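Local atomic coordinates of uncharacterized protein (Pyrococcus furiosus, PDB entry 4XLZ), a protein that removes an acetyl group from N,N'-diacetylchitobiose, as a metal-binding deacetylase of carbohydrate esterase family 14. Residues N26-A31 with F186-Y191; G49-K54 with Y197-T202. One frame throughout, in Å; residues are numbered along the deposited sequence.

Interaction 1 of 2, residues N26-A31 with F186-Y191; sequences NPFEDA and FIALYY
Two overlapping type I beta turns, Asn26 to Glu29 and Phe28 to Ala31, lead into strand 33-38, central in the parallel sheet, and pack on strand 186-190, an edge strand within the chain, through Phe28 and Phe186. The two rings are nearly parallel, their planes 25° apart, but slid so far that they barely overlap, with centroids 5.2 Å apart; the touching is done by Phe28 CD1 and Phe186 CE2, at 3.5 Å. With CG lodged between its backbone N and carbonyl carbon (chi1 65°), the Phe186 ring stands up from the strand into the turns. The carbonyl oxygen of Pro27 lies over one face, offset toward the rim, 3.9 Å from Phe186 CD1, while Ala31 CB meets the ring edge at CE1, 4.2 Å away. Two residues further along the strand, Ala188 CB touches Phe28 CE1 at 3.9 Å. With an alanine in place of Phe186, Phe28 and Ala31 would probably lose their aromatic neighbour and a gap would open beneath the turns. Phe28 also makes edge-to-face contacts with Phe137, Tyr197 and Phe250 and reaches Leu55 of helix 43-57; Phe186 leans on Val34 of strand 33-38, and strand 186-190 pairs with strand 135-139.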
loop_
_atom_site.group_PDB
_atom_site.type_symbol
_atom_site.label_atom_id
_atom_site.label_comp_id
_atom_site.label_asym_id
_atom_site.label_seq_id
_atom_site.Cartn_x
_atom_site.Cartn_y
_atom_site.Cartn_z
ATOM N N ASN A 26 10.784 -11.796 -40.474
ATOM C CA ASN A 26 10.500 -13.080 -39.836
ATOM C C ASN A 26 11.028 -12.883 -38.392
ATOM O O ASN A 26 12.058 -13.410 -38.066
ATOM C CB ASN A 26 11.242 -14.206 -40.577
ATOM C CG ASN A 26 10.425 -15.563 -40.681
ATOM O OD1 ASN A 26 9.998 -15.915 -41.804
ATOM N ND2 ASN A 26 10.234 -16.338 -39.535
ATOM N N PRO A 27 10.330 -12.067 -37.575
ATOM C CA PRO A 27 10.904 -11.740 -36.255
ATOM C C PRO A 27 11.179 -12.921 -35.354
ATOM O O PRO A 27 11.985 -12.751 -34.393
ATOM C CB PRO A 27 9.941 -10.728 -35.674
ATOM C CG PRO A 27 8.606 -11.045 -36.358
ATOM C CD PRO A 27 8.964 -11.515 -37.722
ATOM N N PHE A 28 10.525 -14.065 -35.557
ATOM C CA PHE A 28 10.688 -15.216 -34.619
ATOM C C PHE A 28 11.613 -16.299 -35.136
ATOM O O PHE A 28 11.840 -17.284 -34.427
ATOM C CB PHE A 28 9.345 -15.879 -34.273
ATOM C CG PHE A 28 8.234 -14.881 -33.918
ATOM C CD1 PHE A 28 8.519 -13.650 -33.310
ATOM C CD2 PHE A 28 6.905 -15.219 -34.203
ATOM C CE1 PHE A 28 7.489 -12.841 -32.965
ATOM C CE2 PHE A 28 5.865 -14.387 -33.850
ATOM C CZ PHE A 28 6.193 -13.173 -33.257
ATOM N N GLU A 29 12.201 -16.042 -36.316
ATOM C CA GLU A 29 13.005 -17.041 -37.000
ATOM C C GLU A 29 14.201 -17.559 -36.187
ATOM O O GLU A 29 14.497 -18.751 -36.273
ATOM C CB GLU A 29 13.466 -16.404 -38.289
ATOM C CG GLU A 29 14.683 -17.009 -38.902
ATOM C CD GLU A 29 14.899 -16.340 -40.223
ATOM O OE1 GLU A 29 14.229 -16.838 -41.151
ATOM O OE2 GLU A 29 15.592 -15.266 -40.267
ATOM N N ASP A 30 14.872 -16.729 -35.386
ATOM C CA ASP A 30 16.046 -17.274 -34.694
ATOM C C ASP A 30 15.785 -17.888 -33.261
ATOM O O ASP A 30 16.720 -18.362 -32.597
ATOM C CB ASP A 30 17.170 -16.219 -34.631
ATOM C CG ASP A 30 17.751 -15.880 -36.042
ATOM O OD1 ASP A 30 17.933 -14.654 -36.282
ATOM O OD2 ASP A 30 17.966 -16.818 -36.877
ATOM N N ALA A 31 14.518 -17.926 -32.845
ATOM C CA ALA A 31 14.215 -18.198 -31.440
ATOM C C ALA A 31 14.439 -19.673 -31.154
ATOM O O ALA A 31 14.085 -20.532 -32.025
ATOM C CB ALA A 31 12.781 -17.872 -31.174
ATOM N N PHE A 186 13.749 -10.267 -28.317
ATOM C CA PHE A 186 12.528 -9.526 -28.787
ATOM C C PHE A 186 11.410 -9.712 -27.780
ATOM O O PHE A 186 11.297 -10.777 -27.082
ATOM C CB PHE A 186 12.040 -10.043 -30.211
ATOM C CG PHE A 186 11.549 -11.489 -30.210
ATOM C CD1 PHE A 186 12.435 -12.536 -30.513
ATOM C CD2 PHE A 186 10.126 -11.749 -30.008
ATOM C CE1 PHE A 186 11.880 -13.853 -30.518
ATOM C CE2 PHE A 186 9.619 -13.041 -30.007
ATOM C CZ PHE A 186 10.496 -14.087 -30.297
ATOM N N ILE A 187 10.566 -8.687 -27.824
ATOM C CA ILE A 187 9.188 -8.788 -27.177
ATOM C C ILE A 187 8.177 -8.808 -28.376
ATOM O O ILE A 187 8.347 -8.057 -29.386
ATOM C CB ILE A 187 8.943 -7.526 -26.395
ATOM C CG1 ILE A 187 9.829 -7.629 -25.175
ATOM C CG2 ILE A 187 7.438 -7.477 -25.921
ATOM C CD1 ILE A 187 9.810 -6.186 -24.449
ATOM N N ALA A 188 7.131 -9.606 -28.153
ATOM C CA ALA A 188 6.009 -9.463 -29.106
ATOM C C ALA A 188 4.730 -9.366 -28.306
ATOM O O ALA A 188 4.488 -10.195 -27.443
ATOM C CB ALA A 188 5.993 -10.765 -30.053
ATOM N N LEU A 189 3.894 -8.365 -28.651
ATOM C CA LEU A 189 2.648 -8.115 -27.863
ATOM C C LEU A 189 1.496 -8.745 -28.655
ATOM O O LEU A 189 1.274 -8.400 -29.831
ATOM C CB LEU A 189 2.405 -6.618 -27.701
ATOM C CG LEU A 189 3.632 -5.997 -26.949
ATOM C CD1 LEU A 189 3.239 -4.502 -26.902
ATOM C CD2 LEU A 189 3.806 -6.578 -25.548
ATOM N N TYR A 190 0.754 -9.607 -27.973
ATOM C CA TYR A 190 -0.494 -10.151 -28.594
ATOM C C TYR A 190 -1.698 -9.447 -27.989
ATOM O O TYR A 190 -1.560 -8.535 -27.198
ATOM C CB TYR A 190 -0.558 -11.675 -28.449
ATOM C CG TYR A 190 -0.610 -12.281 -27.005
ATOM C CD1 TYR A 190 0.595 -12.535 -26.236
ATOM C CD2 TYR A 190 -1.842 -12.520 -26.397
ATOM C CE1 TYR A 190 0.447 -13.071 -24.985
ATOM C CE2 TYR A 190 -1.921 -13.073 -25.102
ATOM C CZ TYR A 190 -0.757 -13.291 -24.398
ATOM O OH TYR A 190 -0.926 -13.856 -23.142
ATOM N N TYR A 191 -2.918 -9.847 -28.381
ATOM C CA TYR A 191 -4.107 -9.120 -27.972
ATOM C C TYR A 191 -3.964 -7.626 -28.357
ATOM O O TYR A 191 -4.130 -6.720 -27.476
ATOM C CB TYR A 191 -4.450 -9.282 -26.482
ATOM C CG TYR A 191 -5.023 -10.596 -25.966
ATOM C CD1 TYR A 191 -5.900 -11.372 -26.765
ATOM C CD2 TYR A 191 -4.715 -11.033 -24.669
ATOM C CE1 TYR A 191 -6.448 -12.521 -26.250
ATOM C CE2 TYR A 191 -5.276 -12.220 -24.113
ATOM C CZ TYR A 191 -6.135 -12.953 -24.960
ATOM O OH TYR A 191 -6.742 -13.981 -24.365
#

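Interaction 2 of 2, residues G49-K54 with Y197-T202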
loop_
_atom_site.group_PDB
_atom_site.type_symbol
_atom_site.label_atom_id
_atom_site.label_comp_id
_atom_site.label_asym_id
_atom_site.label_seq_id
_atom_site.Cartn_x
_atom_site.Cartn_y
_atom_site.Cartn_z
ATOM N N GLY A 49 -2.467 -19.212 -29.575
ATOM C CA GLY A 49 -2.331 -20.686 -29.584
ATOM C C GLY A 49 -1.814 -21.260 -30.947
ATOM O O GLY A 49 -0.969 -22.181 -30.937
ATOM N N GLY A 50 -2.286 -20.723 -32.066
ATOM C CA GLY A 50 -1.695 -21.182 -33.356
ATOM C C GLY A 50 -0.237 -20.984 -33.542
ATOM O O GLY A 50 0.543 -21.868 -33.960
ATOM N N THR A 51 0.275 -19.774 -33.125
ATOM C CA THR A 51 1.638 -19.521 -33.169
ATOM C C THR A 51 2.488 -20.349 -32.184
ATOM O O THR A 51 3.564 -20.715 -32.534
ATOM C CB THR A 51 1.879 -17.972 -32.933
ATOM O OG1 THR A 51 1.150 -17.223 -33.914
ATOM C CG2 THR A 51 3.331 -17.571 -32.948
ATOM N N ILE A 52 1.934 -20.589 -31.002
ATOM C CA ILE A 52 2.639 -21.443 -30.055
ATOM C C ILE A 52 2.814 -22.878 -30.703
ATOM O O ILE A 52 3.899 -23.419 -30.566
ATOM C CB ILE A 52 1.801 -21.576 -28.749
ATOM C CG1 ILE A 52 1.948 -20.230 -27.965
ATOM C CG2 ILE A 52 2.319 -22.671 -27.907
ATOM C CD1 ILE A 52 0.872 -20.107 -26.888
ATOM N N LYS A 53 1.755 -23.354 -31.352
ATOM C CA LYS A 53 1.951 -24.706 -32.019
ATOM C C LYS A 53 2.938 -24.614 -33.166
ATOM O O LYS A 53 3.803 -25.491 -33.248
ATOM C CB LYS A 53 0.590 -25.146 -32.486
ATOM C CG LYS A 53 0.697 -26.610 -33.297
ATOM C CD LYS A 53 1.025 -27.706 -32.299
ATOM C CE LYS A 53 1.150 -29.251 -32.874
ATOM N NZ LYS A 53 1.315 -29.957 -31.437
ATOM N N LYS A 54 2.984 -23.537 -33.974
ATOM C CA LYS A 54 3.999 -23.393 -35.020
ATOM C C LYS A 54 5.337 -23.378 -34.452
ATOM O O LYS A 54 6.336 -23.979 -34.914
ATOM C CB LYS A 54 3.785 -22.147 -35.848
ATOM C CG LYS A 54 2.598 -22.276 -36.818
ATOM C CD LYS A 54 2.640 -21.009 -37.794
ATOM C CE LYS A 54 2.063 -21.149 -39.293
ATOM N NZ LYS A 54 1.039 -22.240 -39.434
ATOM N N TYR A 197 3.004 -7.579 -37.331
ATOM C CA TYR A 197 3.442 -8.885 -37.853
ATOM C C TYR A 197 2.297 -9.859 -37.657
ATOM O O TYR A 197 1.748 -10.000 -36.498
ATOM C CB TYR A 197 4.678 -9.354 -37.099
ATOM C CG TYR A 197 5.126 -10.740 -37.549
ATOM C CD1 TYR A 197 5.560 -10.872 -38.879
ATOM C CD2 TYR A 197 5.084 -11.884 -36.704
ATOM C CE1 TYR A 197 5.970 -12.169 -39.347
ATOM C CE2 TYR A 197 5.442 -13.174 -37.201
ATOM C CZ TYR A 197 5.899 -13.251 -38.490
ATOM O OH TYR A 197 6.353 -14.517 -38.914
ATOM N N ILE A 198 1.859 -10.558 -38.739
ATOM C CA ILE A 198 0.718 -11.481 -38.600
ATOM C C ILE A 198 1.167 -12.898 -39.015
ATOM O O ILE A 198 1.900 -13.050 -40.029
ATOM C CB ILE A 198 -0.412 -11.144 -39.621
ATOM C CG1 ILE A 198 -0.761 -9.702 -39.615
ATOM C CG2 ILE A 198 -1.603 -12.142 -39.480
ATOM C CD1 ILE A 198 -1.374 -9.311 -38.297
ATOM N N VAL A 199 0.815 -13.884 -38.200
ATOM C CA VAL A 199 1.174 -15.274 -38.481
ATOM C C VAL A 199 -0.112 -15.915 -39.064
ATOM O O VAL A 199 -1.216 -15.799 -38.479
ATOM C CB VAL A 199 1.526 -15.971 -37.210
ATOM C CG1 VAL A 199 1.747 -17.521 -37.416
ATOM C CG2 VAL A 199 2.846 -15.339 -36.615
ATOM N N ASP A 200 0.067 -16.589 -40.254
ATOM C CA ASP A 200 -1.124 -17.298 -40.805
ATOM C C ASP A 200 -1.366 -18.578 -40.036
ATOM O O ASP A 200 -0.435 -19.404 -39.948
ATOM C CB ASP A 200 -0.762 -17.603 -42.293
ATOM C CG ASP A 200 -1.907 -18.356 -42.989
ATOM O OD1 ASP A 200 -2.949 -18.598 -42.432
ATOM O OD2 ASP A 200 -1.639 -18.688 -44.203
ATOM N N ILE A 201 -2.524 -18.711 -39.408
ATOM C CA ILE A 201 -2.864 -19.886 -38.674
ATOM C C ILE A 201 -4.059 -20.668 -39.275
ATOM O O ILE A 201 -4.671 -21.489 -38.558
ATOM C CB ILE A 201 -3.184 -19.644 -37.144
ATOM C CG1 ILE A 201 -4.304 -18.682 -37.018
ATOM C CG2 ILE A 201 -1.868 -19.041 -36.467
ATOM C CD1 ILE A 201 -5.061 -18.891 -35.707
ATOM N N THR A 202 -4.305 -20.374 -40.557
ATOM C CA THR A 202 -5.512 -20.953 -41.230
ATOM C C THR A 202 -5.558 -22.474 -41.021
ATOM O O THR A 202 -6.596 -23.061 -40.621
ATOM C CB THR A 202 -5.460 -20.572 -42.682
ATOM O OG1 THR A 202 -5.617 -19.177 -42.811
ATOM C CG2 THR A 202 -6.722 -21.239 -43.355
#
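Apolar packing carries most of the contact between helix segment 49-54 and segment 197-202, where Val199 and Ile201 both direct their side chains at the helix. The short helix and strand axes cross at 72° and come within 9.0 Å of each other. Gly50 allows the closest backbone approach: Ile201 CG2 rests against Gly50 CA at 3.8 Å, and a beta carbon on this residue would run into that methyl. Ile201 CG1 sits between its own backbone N and carbonyl carbon (chi1 58°), which leaves CG2 as the branch that presses on the helix. Val199 fits between Thr51 and Lys54. Its CG1 packs on Lys54 CD at 3.6 Å, the two side chains sliding past each other in opposite directions.

The polar atoms are settled partly by other residues. Thr51 OG1 lies 3.5 Å from Val199 CB, against an apolar surface, and its hydrogen bond goes to Glu248 OE1; the other carboxylate oxygen of Glu248 accepts from Gly50 N, so this one side chain holds two successive residues of the helix. Lys54 CE lies 3.1 Å from the Asp200 backbone O, and the bend at the last torsion (chi4 25°) turns NZ back to 3.2 Å from the same oxygen. Facing away from the helix, Asp200 forms an Asx turn: its OD1 offers its syn lone pair to Thr202 OG1 (2.8 Å), while Thr202 N (2.9 Å) comes in on the anti side, out of the carboxylate plane, and these two bonds fix the carboxylate as the strand ends.

Strand 197-200 pairs antiparallel with strand 247-250, which supplies Glu248 and lets Phe250 touch both Thr51 and Val199. Beyond the strand end, Ile201 reaches Lys208 of helix 205-213; across the helix, Ile52 packs on Val62 and Tyr64 of strand 61-68.

In the fold
From the N terminus, the chain passes through the turns of 26-31 and strand 33-38, whose following loop and helix start carry two of the three cadmium ligands, His40 and Asp43, into helix 43-57. Interaction 1 closes a loop back from strand 186-190, and interaction 2 closes another from strand 197-200. Because the segments alternate, the loops cross rather than nest. The first ties the turns to the edge of the parallel sheet; the second fastens a helix beside that sheet to the small antiparallel pair. Their centres lie 11 Å apart, and they meet where Tyr197 packs on Pro27 and Phe28, with Thr51 and Val199 approaching Phe28 as well.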